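PDB 3TBF: glucosamine--fructose-6-phosphate aminotransferase [isomerizing] from Francisella tularensis subsp. tularensis, which probably makes, as a full-length enzyme, glucosamine 6-phosphate from fructose 6-phosphate and glutamine, the crystallised C-terminal part carrying two SIS domains. Local coordinates for residues R95-V100 / K125-V130; F151-G156 / T168-A173; V283-L288 / K312-R317. One frame throughout, in Å; residues are numbered along the deposited sequence.

Contact 1. Residues R95-V100 / K125-V130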
loop_
_atom_site.group_PDB
_atom_site.type_symbol
_atom_site.label_atom_id
_atom_site.label_comp_id
_atom_site.label_asym_id
_atom_site.label_seq_id
_atom_site.Cartn_x
_atom_site.Cartn_y
_atom_site.Cartn_z
ATOM N N ARG A 95 -14.625 -4.138 6.384
ATOM C CA ARG A 95 -14.563 -2.733 6.699
ATOM C C ARG A 95 -15.890 -2.083 6.397
ATOM O O ARG A 95 -16.604 -2.471 5.492
ATOM C CB ARG A 95 -13.470 -2.075 5.874
ATOM C CG ARG A 95 -13.305 -0.614 6.042
ATOM C CD ARG A 95 -12.043 -0.148 5.374
ATOM N NE ARG A 95 -12.153 0.107 3.940
ATOM C CZ ARG A 95 -12.875 1.102 3.411
ATOM N NH1 ARG A 95 -13.585 1.927 4.184
ATOM N NH2 ARG A 95 -12.922 1.263 2.101
ATOM N N ASP A 96 -16.192 -1.049 7.163
ATOM C CA ASP A 96 -17.441 -0.354 7.039
ATOM C C ASP A 96 -17.269 0.775 6.000
ATOM O O ASP A 96 -17.014 1.941 6.375
ATOM C CB ASP A 96 -17.787 0.173 8.428
ATOM C CG ASP A 96 -19.257 0.400 8.613
ATOM O OD1 ASP A 96 -19.868 0.791 7.589
ATOM O OD2 ASP A 96 -19.788 0.202 9.766
ATOM N N ASN A 97 -17.377 0.438 4.712
ATOM C CA ASN A 97 -17.061 1.376 3.639
ATOM C C ASN A 97 -18.275 2.034 2.991
ATOM O O ASN A 97 -19.415 1.595 3.164
ATOM C CB ASN A 97 -16.263 0.686 2.546
ATOM C CG ASN A 97 -17.074 -0.362 1.816
ATOM O OD1 ASN A 97 -17.746 -1.190 2.433
ATOM N ND2 ASN A 97 -17.021 -0.330 0.494
ATOM N N VAL A 98 -17.981 3.109 2.262
ATOM C CA VAL A 98 -18.944 3.910 1.559
ATOM C C VAL A 98 -18.728 3.706 0.069
ATOM O O VAL A 98 -17.604 3.697 -0.434
ATOM C CB VAL A 98 -18.752 5.409 1.844
ATOM C CG1 VAL A 98 -19.726 6.252 0.985
ATOM C CG2 VAL A 98 -18.942 5.741 3.286
ATOM N N VAL A 99 -19.816 3.591 -0.653
ATOM C CA VAL A 99 -19.777 3.275 -2.052
ATOM C C VAL A 99 -20.262 4.464 -2.847
ATOM O O VAL A 99 -21.425 4.815 -2.777
ATOM C CB VAL A 99 -20.689 2.100 -2.327
ATOM C CG1 VAL A 99 -20.745 1.814 -3.860
ATOM C CG2 VAL A 99 -20.212 0.907 -1.546
ATOM N N VAL A 100 -19.365 5.094 -3.585
ATOM C CA VAL A 100 -19.731 6.197 -4.493
ATOM C C VAL A 100 -20.926 5.814 -5.426
ATOM O O VAL A 100 -21.030 4.669 -5.896
ATOM C CB VAL A 100 -18.491 6.553 -5.378
ATOM C CG1 VAL A 100 -18.850 7.561 -6.418
ATOM C CG2 VAL A 100 -17.271 7.044 -4.477
ATOM N N LYS A 125 -23.315 -6.791 -3.263
ATOM C CA LYS A 125 -24.675 -6.915 -3.811
ATOM C C LYS A 125 -25.757 -6.309 -2.917
ATOM O O LYS A 125 -26.836 -6.005 -3.384
ATOM C CB LYS A 125 -24.997 -8.375 -4.127
ATOM C CG LYS A 125 -24.601 -8.670 -5.565
ATOM C CD LYS A 125 -24.114 -10.032 -5.722
ATOM C CE LYS A 125 -23.817 -10.297 -7.177
ATOM N NZ LYS A 125 -24.237 -11.693 -7.479
ATOM N N LYS A 126 -25.429 -6.110 -1.651
ATOM C CA LYS A 126 -26.246 -5.327 -0.748
ATOM C C LYS A 126 -25.852 -3.852 -0.718
ATOM O O LYS A 126 -26.365 -3.137 0.111
ATOM C CB LYS A 126 -26.060 -5.832 0.668
ATOM C CG LYS A 126 -26.482 -7.277 0.857
ATOM C CD LYS A 126 -25.679 -7.912 1.980
ATOM C CE LYS A 126 -25.962 -9.401 2.082
ATOM N NZ LYS A 126 -25.272 -9.967 3.281
ATOM N N GLN A 127 -24.953 -3.389 -1.587
ATOM C CA GLN A 127 -24.494 -2.008 -1.490
ATOM C C GLN A 127 -24.871 -1.267 -2.753
ATOM O O GLN A 127 -25.429 -1.821 -3.694
ATOM C CB GLN A 127 -22.984 -1.958 -1.200
ATOM C CG GLN A 127 -22.631 -2.479 0.209
ATOM C CD GLN A 127 -21.132 -2.440 0.552
ATOM O OE1 GLN A 127 -20.727 -1.869 1.582
ATOM N NE2 GLN A 127 -20.316 -3.068 -0.282
ATOM N N ASN A 128 -24.537 0.000 -2.777
ATOM C CA ASN A 128 -24.904 0.878 -3.859
ATOM C C ASN A 128 -24.123 0.718 -5.180
ATOM O O ASN A 128 -23.919 1.697 -5.877
ATOM C CB ASN A 128 -24.700 2.304 -3.342
ATOM C CG ASN A 128 -25.464 3.329 -4.133
ATOM O OD1 ASN A 128 -26.482 3.003 -4.787
ATOM N ND2 ASN A 128 -24.993 4.587 -4.080
ATOM N N TYR A 129 -23.672 -0.464 -5.549
ATOM C CA TYR A 129 -22.913 -0.541 -6.816
ATOM C C TYR A 129 -23.885 -0.683 -7.979
ATOM O O TYR A 129 -24.971 -1.239 -7.804
ATOM C CB TYR A 129 -21.964 -1.736 -6.842
ATOM C CG TYR A 129 -20.831 -1.654 -5.862
ATOM C CD1 TYR A 129 -19.684 -0.963 -6.174
ATOM C CD2 TYR A 129 -20.897 -2.280 -4.635
ATOM C CE1 TYR A 129 -18.612 -0.891 -5.302
ATOM C CE2 TYR A 129 -19.848 -2.209 -3.745
ATOM C CZ TYR A 129 -18.695 -1.516 -4.091
ATOM O OH TYR A 129 -17.643 -1.441 -3.210
ATOM N N VAL A 130 -23.494 -0.208 -9.157
ATOM C CA VAL A 130 -24.324 -0.351 -10.345
ATOM C C VAL A 130 -24.260 -1.782 -10.885
ATOM O O VAL A 130 -25.153 -2.240 -11.596
ATOM C CB VAL A 130 -23.920 0.654 -11.460
ATOM C CG1 VAL A 130 -24.089 2.082 -10.974
ATOM C CG2 VAL A 130 -22.489 0.441 -11.933
#
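Asn-97 brings its amide to the far ends of the Gln-127 and Tyr-129 side chains. The amide planes of Asn-97 and Gln-127 are turned 63° apart, and Asn-97 ND2 stays 3.9 Å from Tyr-129 OH, a loose approach. Asn-97 OD1 accepts a hydrogen bond from Lys-123 NZ of helix 115-124. Beside it, Val-98 turns its side chain from the partner segment and gives its backbone N to Glu-77 of the second subunit, which also forms a salt bridge with Arg-95; one flank of this loop therefore belongs to the dimer interface. The two segments are the lead-ins to strands 103-109 and 129-136, neighbours in the parallel sheet of the first SIS domain, and they meet at the end of the sheet where those strands start.

Val-99 carries most of the apolar contact. With CG1 anti to the backbone N (chi1 176°), that methyl sits over the middle of the Tyr-129 ring, 3.7 Å from its centroid and only 10° off the normal, a CH-pi contact. Its other methyl, CG2, reaches the phenol end, 3.8 Å from Tyr-129 CZ, and also leans on Gln-127 CB at 4.0 Å. Asn-128 CB closes in on the Val-99 CG1 side at 4.0 Å, while the Asn-128 amide is held by Asp-101. The tyrosine ring in turn meets Phe-105 edge-to-face. Val-100 points away, its side chain resting on His-56 of strand 56-61.

Contact 2. Residues F151-G156 / T168-A173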
loop_
_atom_site.group_PDB
_atom_site.type_symbol
_atom_site.label_atom_id
_atom_site.label_comp_id
_atom_site.label_asym_id
_atom_site.label_seq_id
_atom_site.Cartn_x
_atom_site.Cartn_y
_atom_site.Cartn_z
ATOM N N PHE A 151 -14.855 -10.770 -17.968
ATOM C CA PHE A 151 -13.825 -10.736 -18.961
ATOM C C PHE A 151 -12.832 -11.867 -18.641
ATOM O O PHE A 151 -12.183 -11.844 -17.595
ATOM C CB PHE A 151 -13.110 -9.408 -18.943
ATOM C CG PHE A 151 -12.079 -9.302 -19.986
ATOM C CD1 PHE A 151 -11.116 -10.309 -20.146
ATOM C CD2 PHE A 151 -12.063 -8.251 -20.857
ATOM C CE1 PHE A 151 -10.144 -10.251 -21.138
ATOM C CE2 PHE A 151 -11.097 -8.205 -21.881
ATOM C CZ PHE A 151 -10.133 -9.210 -21.995
HETATM N N MSE A 152 -12.707 -12.837 -19.561
HETATM C CA MSE A 152 -11.891 -13.994 -19.322
HETATM C C MSE A 152 -10.478 -13.752 -19.871
HETATM O O MSE A 152 -10.308 -13.358 -20.994
HETATM C CB MSE A 152 -12.487 -15.212 -20.049
HETATM C CG MSE A 152 -13.949 -15.512 -19.731
HETATM SE SE MSE A 152 -14.253 -15.707 -17.790
HETATM C CE MSE A 152 -13.116 -17.327 -17.588
ATOM N N THR A 153 -9.473 -14.003 -19.053
ATOM C CA THR A 153 -8.116 -14.114 -19.510
ATOM C C THR A 153 -7.956 -15.485 -20.165
ATOM O O THR A 153 -8.783 -16.341 -20.006
ATOM C CB THR A 153 -7.141 -13.980 -18.332
ATOM O OG1 THR A 153 -7.474 -14.973 -17.336
ATOM C CG2 THR A 153 -7.227 -12.570 -17.711
ATOM N N LYS A 154 -6.921 -15.667 -20.965
ATOM C CA LYS A 154 -6.646 -16.963 -21.546
ATOM C C LYS A 154 -5.288 -17.370 -21.086
ATOM O O LYS A 154 -4.385 -17.509 -21.895
ATOM C CB LYS A 154 -6.597 -16.912 -23.040
ATOM C CG LYS A 154 -7.804 -16.335 -23.740
ATOM C CD LYS A 154 -9.076 -16.726 -23.121
ATOM C CE LYS A 154 -10.111 -16.869 -24.134
ATOM N NZ LYS A 154 -11.403 -16.396 -23.662
ATOM N N ALA A 155 -5.115 -17.509 -19.792
ATOM C CA ALA A 155 -3.845 -17.930 -19.279
ATOM C C ALA A 155 -3.647 -19.462 -19.352
ATOM O O ALA A 155 -2.498 -19.910 -19.345
ATOM C CB ALA A 155 -3.651 -17.411 -17.863
ATOM N N GLY A 156 -4.714 -20.258 -19.466
ATOM C CA GLY A 156 -4.602 -21.711 -19.282
ATOM C C GLY A 156 -4.335 -21.989 -17.818
ATOM O O GLY A 156 -4.574 -21.137 -17.006
ATOM N N THR A 168 0.341 -11.377 -16.118
ATOM C CA THR A 168 0.469 -10.633 -17.341
ATOM C C THR A 168 -0.818 -10.599 -18.150
ATOM O O THR A 168 -1.148 -9.549 -18.669
ATOM C CB THR A 168 1.647 -11.117 -18.165
ATOM O OG1 THR A 168 1.580 -12.539 -18.321
ATOM C CG2 THR A 168 2.957 -10.678 -17.497
ATOM N N THR A 169 -1.554 -11.712 -18.200
ATOM C CA THR A 169 -2.846 -11.719 -18.844
ATOM C C THR A 169 -3.894 -10.920 -18.107
ATOM O O THR A 169 -4.813 -10.347 -18.740
ATOM C CB THR A 169 -3.388 -13.149 -19.097
ATOM O OG1 THR A 169 -3.594 -13.830 -17.864
ATOM C CG2 THR A 169 -2.433 -13.948 -19.966
ATOM N N GLN A 170 -3.787 -10.825 -16.774
ATOM C CA GLN A 170 -4.695 -9.911 -16.063
ATOM C C GLN A 170 -4.392 -8.476 -16.414
ATOM O O GLN A 170 -5.303 -7.704 -16.682
ATOM C CB GLN A 170 -4.681 -10.132 -14.575
ATOM C CG GLN A 170 -5.363 -11.431 -14.167
ATOM C CD GLN A 170 -4.956 -11.861 -12.766
ATOM O OE1 GLN A 170 -4.219 -11.155 -12.089
ATOM N NE2 GLN A 170 -5.472 -12.992 -12.311
ATOM N N LEU A 171 -3.124 -8.121 -16.484
ATOM C CA LEU A 171 -2.743 -6.800 -16.974
ATOM C C LEU A 171 -3.294 -6.536 -18.370
ATOM O O LEU A 171 -3.898 -5.530 -18.629
ATOM C CB LEU A 171 -1.236 -6.675 -17.010
ATOM C CG LEU A 171 -0.400 -6.008 -15.875
ATOM C CD1 LEU A 171 -1.154 -5.572 -14.659
ATOM C CD2 LEU A 171 0.772 -6.869 -15.499
ATOM N N VAL A 172 -3.101 -7.451 -19.291
ATOM C CA VAL A 172 -3.583 -7.217 -20.620
ATOM C C VAL A 172 -5.113 -7.046 -20.632
ATOM O O VAL A 172 -5.622 -6.120 -21.259
ATOM C CB VAL A 172 -3.115 -8.327 -21.585
ATOM C CG1 VAL A 172 -3.877 -8.295 -22.884
ATOM C CG2 VAL A 172 -1.654 -8.172 -21.896
ATOM N N ALA A 173 -5.851 -7.902 -19.919
ATOM C CA ALA A 173 -7.302 -7.748 -19.871
ATOM C C ALA A 173 -7.669 -6.356 -19.360
ATOM O O ALA A 173 -8.612 -5.730 -19.856
ATOM C CB ALA A 173 -7.923 -8.830 -19.015
#
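The ring of Phe-151 takes the methyl of Ala-173 on one face: CB lies 3.4 Å above the ring plane, displaced from the centre toward the rim. Its line to the centroid, 3.8 Å long, leans 27° from the ring normal, which still makes this a CH-pi contact over the face. The displacement is toward the CE1 side, and Phe-151 CE1 comes within 3.4 Å of Ala-173 CB. Phe-151 has CG anti to its backbone N (chi1 -178°), and with this torsion the ring lies against Ala-173.

Two residues further on, Thr-153 presents its methyl to the helix backbone. CG2 of Thr-153 lies 3.4 Å from the carbonyl O of Thr-169, an oxygen already used by Ala-173 N in the regular helical bond, and 4.0 Å from Ala-173 CB. The hydroxyl of Thr-153 is engaged by Asn-137. Thr-169 crosses Thr-153 at about a right angle, its OG1 set 3.6 Å from Thr-153 CB and equally close to Ala-155 CB. This hydroxyl bonds back to Lys-165 O, one turn earlier in the helix, so a buried polar group is satisfied within its own helix while its flank serves as packing surface.

Alternate residues 151, 153 and 155 thus face Thr-169 and Ala-173, which are one helical turn apart. The pairing belongs to the last beta-alpha unit of the first SIS domain: strand 149-152, at the margin of the parallel sheet beside strand 129-136, is covered here by helix 165-184. That helix also touches helix 21-30 through Thr-169 and Val-172, helix 63-80 through Gln-170 and Leu-171, and helix 335-355 through Thr-168 and Leu-171.

Contact 3. Residues V283-L288 / K312-R317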
loop_
_atom_site.group_PDB
_atom_site.type_symbol
_atom_site.label_atom_id
_atom_site.label_comp_id
_atom_site.label_asym_id
_atom_site.label_seq_id
_atom_site.Cartn_x
_atom_site.Cartn_y
_atom_site.Cartn_z
ATOM N N VAL A 283 13.676 0.712 -14.821
ATOM C CA VAL A 283 13.907 2.073 -15.285
ATOM C C VAL A 283 13.363 2.266 -16.703
ATOM O O VAL A 283 14.047 2.013 -17.695
ATOM C CB VAL A 283 15.405 2.370 -15.242
ATOM C CG1 VAL A 283 15.656 3.822 -15.549
ATOM C CG2 VAL A 283 15.991 2.001 -13.871
ATOM N N PRO A 284 12.116 2.696 -16.818
ATOM C CA PRO A 284 11.454 2.811 -18.091
ATOM C C PRO A 284 11.706 4.120 -18.864
ATOM O O PRO A 284 12.282 5.101 -18.359
ATOM C CB PRO A 284 9.988 2.774 -17.693
ATOM C CG PRO A 284 9.961 3.539 -16.415
ATOM C CD PRO A 284 11.234 3.122 -15.712
ATOM N N ASN A 285 11.213 4.141 -20.092
ATOM C CA ASN A 285 11.322 5.305 -20.967
ATOM C C ASN A 285 10.109 6.205 -20.837
ATOM O O ASN A 285 9.183 6.131 -21.651
ATOM C CB ASN A 285 11.425 4.850 -22.427
ATOM C CG ASN A 285 11.579 6.012 -23.391
ATOM O OD1 ASN A 285 12.228 7.014 -23.083
ATOM N ND2 ASN A 285 10.981 5.879 -24.562
ATOM N N ASP A 286 10.116 7.038 -19.814
ATOM C CA ASP A 286 8.950 7.867 -19.490
ATOM C C ASP A 286 9.372 9.201 -18.905
ATOM O O ASP A 286 10.574 9.520 -18.826
ATOM C CB ASP A 286 7.986 7.120 -18.551
ATOM C CG ASP A 286 8.524 6.972 -17.113
ATOM O OD1 ASP A 286 9.654 7.437 -16.797
ATOM O OD2 ASP A 286 7.783 6.362 -16.298
ATOM N N GLU A 287 8.366 9.980 -18.515
ATOM C CA GLU A 287 8.564 11.356 -18.029
ATOM C C GLU A 287 9.429 11.452 -16.771
ATOM O O GLU A 287 9.953 12.509 -16.512
ATOM C CB GLU A 287 7.215 12.043 -17.723
ATOM C CG GLU A 287 6.220 12.033 -18.882
ATOM C CD GLU A 287 5.438 10.695 -18.992
ATOM O OE1 GLU A 287 4.714 10.334 -18.009
ATOM O OE2 GLU A 287 5.550 10.004 -20.059
ATOM N N LEU A 288 9.601 10.371 -16.022
ATOM C CA LEU A 288 10.156 10.444 -14.655
ATOM C C LEU A 288 11.567 9.894 -14.510
ATOM O O LEU A 288 12.008 9.527 -13.413
ATOM C CB LEU A 288 9.231 9.694 -13.704
ATOM C CG LEU A 288 7.746 10.061 -13.861
ATOM C CD1 LEU A 288 6.824 9.081 -13.102
ATOM C CD2 LEU A 288 7.527 11.537 -13.423
ATOM N N LYS A 312 15.950 0.254 -23.560
ATOM C CA LYS A 312 17.131 0.555 -24.402
ATOM C C LYS A 312 17.262 2.052 -24.671
ATOM O O LYS A 312 18.357 2.568 -24.658
ATOM C CB LYS A 312 17.082 -0.183 -25.747
ATOM C CG LYS A 312 17.120 -1.760 -25.648
ATOM C CD LYS A 312 17.051 -2.414 -27.041
ATOM C CE LYS A 312 17.992 -3.637 -27.221
ATOM N NZ LYS A 312 17.620 -4.439 -28.494
ATOM N N ALA A 313 16.126 2.730 -24.862
ATOM C CA ALA A 313 16.083 4.178 -25.116
ATOM C C ALA A 313 16.553 5.074 -23.955
ATOM O O ALA A 313 16.601 6.281 -24.128
ATOM C CB ALA A 313 14.661 4.604 -25.555
ATOM N N VAL A 314 16.914 4.520 -22.804
ATOM C CA VAL A 314 17.406 5.342 -21.706
ATOM C C VAL A 314 18.730 4.839 -21.218
ATOM O O VAL A 314 19.310 5.442 -20.353
ATOM C CB VAL A 314 16.376 5.425 -20.490
ATOM C CG1 VAL A 314 15.005 5.984 -20.987
ATOM C CG2 VAL A 314 16.243 4.055 -19.747
ATOM N N LYS A 315 19.262 3.780 -21.821
ATOM C CA LYS A 315 20.456 3.116 -21.271
ATOM C C LYS A 315 21.718 3.975 -21.242
ATOM O O LYS A 315 22.577 3.826 -20.365
ATOM C CB LYS A 315 20.750 1.856 -22.047
ATOM C CG LYS A 315 21.594 0.872 -21.283
ATOM C CD LYS A 315 23.043 0.895 -21.712
ATOM C CE LYS A 315 23.945 0.287 -20.625
ATOM N NZ LYS A 315 24.256 -1.143 -20.858
ATOM N N GLU A 316 21.828 4.864 -22.212
ATOM C CA GLU A 316 22.949 5.792 -22.282
ATOM C C GLU A 316 22.955 6.743 -21.105
ATOM O O GLU A 316 24.012 7.113 -20.612
ATOM C CB GLU A 316 22.877 6.599 -23.563
ATOM C CG GLU A 316 24.066 6.354 -24.468
ATOM C CD GLU A 316 24.214 4.883 -24.858
ATOM O OE1 GLU A 316 24.800 4.122 -24.036
ATOM O OE2 GLU A 316 23.749 4.509 -25.979
ATOM N N ARG A 317 21.767 7.125 -20.649
ATOM C CA ARG A 317 21.608 7.961 -19.456
ATOM C C ARG A 317 21.773 7.220 -18.121
ATOM O O ARG A 317 21.778 7.835 -17.066
ATOM C CB ARG A 317 20.268 8.696 -19.542
ATOM C CG ARG A 317 20.292 9.773 -20.635
ATOM C CD ARG A 317 18.922 10.309 -20.997
ATOM N NE ARG A 317 18.187 9.471 -21.950
ATOM C CZ ARG A 317 16.963 9.759 -22.411
ATOM N NH1 ARG A 317 16.337 10.864 -22.006
ATOM N NH2 ARG A 317 16.352 8.957 -23.283
#
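Where strands 278-283 and 305-311 of the second SIS domain come to an end, their two outgoing loops pack together, with Val-314 set against the chain from Val-283 to Asn-285. The two methyls of Val-314 lie side by side along that chain. With CG1 of Val-314 anti to the carbonyl carbon (chi1 -57°), its CG2 falls between the backbone N and the carbonyl carbon and approaches Val-283 O at 3.6 Å. CG1 lies over the next two residues, 3.7 Å from Asn-285 CA and 3.6 Å from Asn-285 OD1. The Asn-285 side chain crosses Val-314 at a slant, and its far end reaches Ala-313, whose CB is 4.0 Å from Asn-285 ND2. All of this is van der Waals packing, much of it methyl against backbone or amide.

Each loop also has a side-chain bond of its own. Asp-286 forms an Asx turn: Leu-288 N reaches Asp-286 OD1 at 3.0 Å, coming from well above the carboxylate plane (66° out of it), and Leu-288 is the N-cap of the helix that follows. In the partner loop Arg-317 curls back so that NH2 meets Ala-313 O at 2.8 Å, lying in the carbonyl plane and close to the plane of its own guanidinium, and spanning the residues that include Val-314.

Helix 289-301, which links the two strands, lies alongside: Leu-289 touches Val-283, Val-314 and Arg-317. Lys-312 and Lys-315 reach strand 324-328, Pro-284 rests on Tyr-238 of helix 238-253, and Leu-288 packs on Tyr-94 of the second subunit.

How the contacts relate
Along the chain the three contacts follow one another without interleaving. Contacts 1 and 2 share the parallel sheet of the first SIS domain, through the neighbouring strands 129-136 and 149-152, yet their centres are about 27 Å apart: contact 1 lies where strands begin, contact 2 where the last strand passes into its loop. Contact 3 belongs to the second SIS domain, whose sheet has the same 2-1-3-4-5 order; its centre is about 28 Å from that of contact 2 and about 41 Å from that of contact 1, across the chain's centre from both. Helix 335-355 packs on helix 165-184 of contact 2, joining the domains, while contacts 1 and 3 each reach the second subunit.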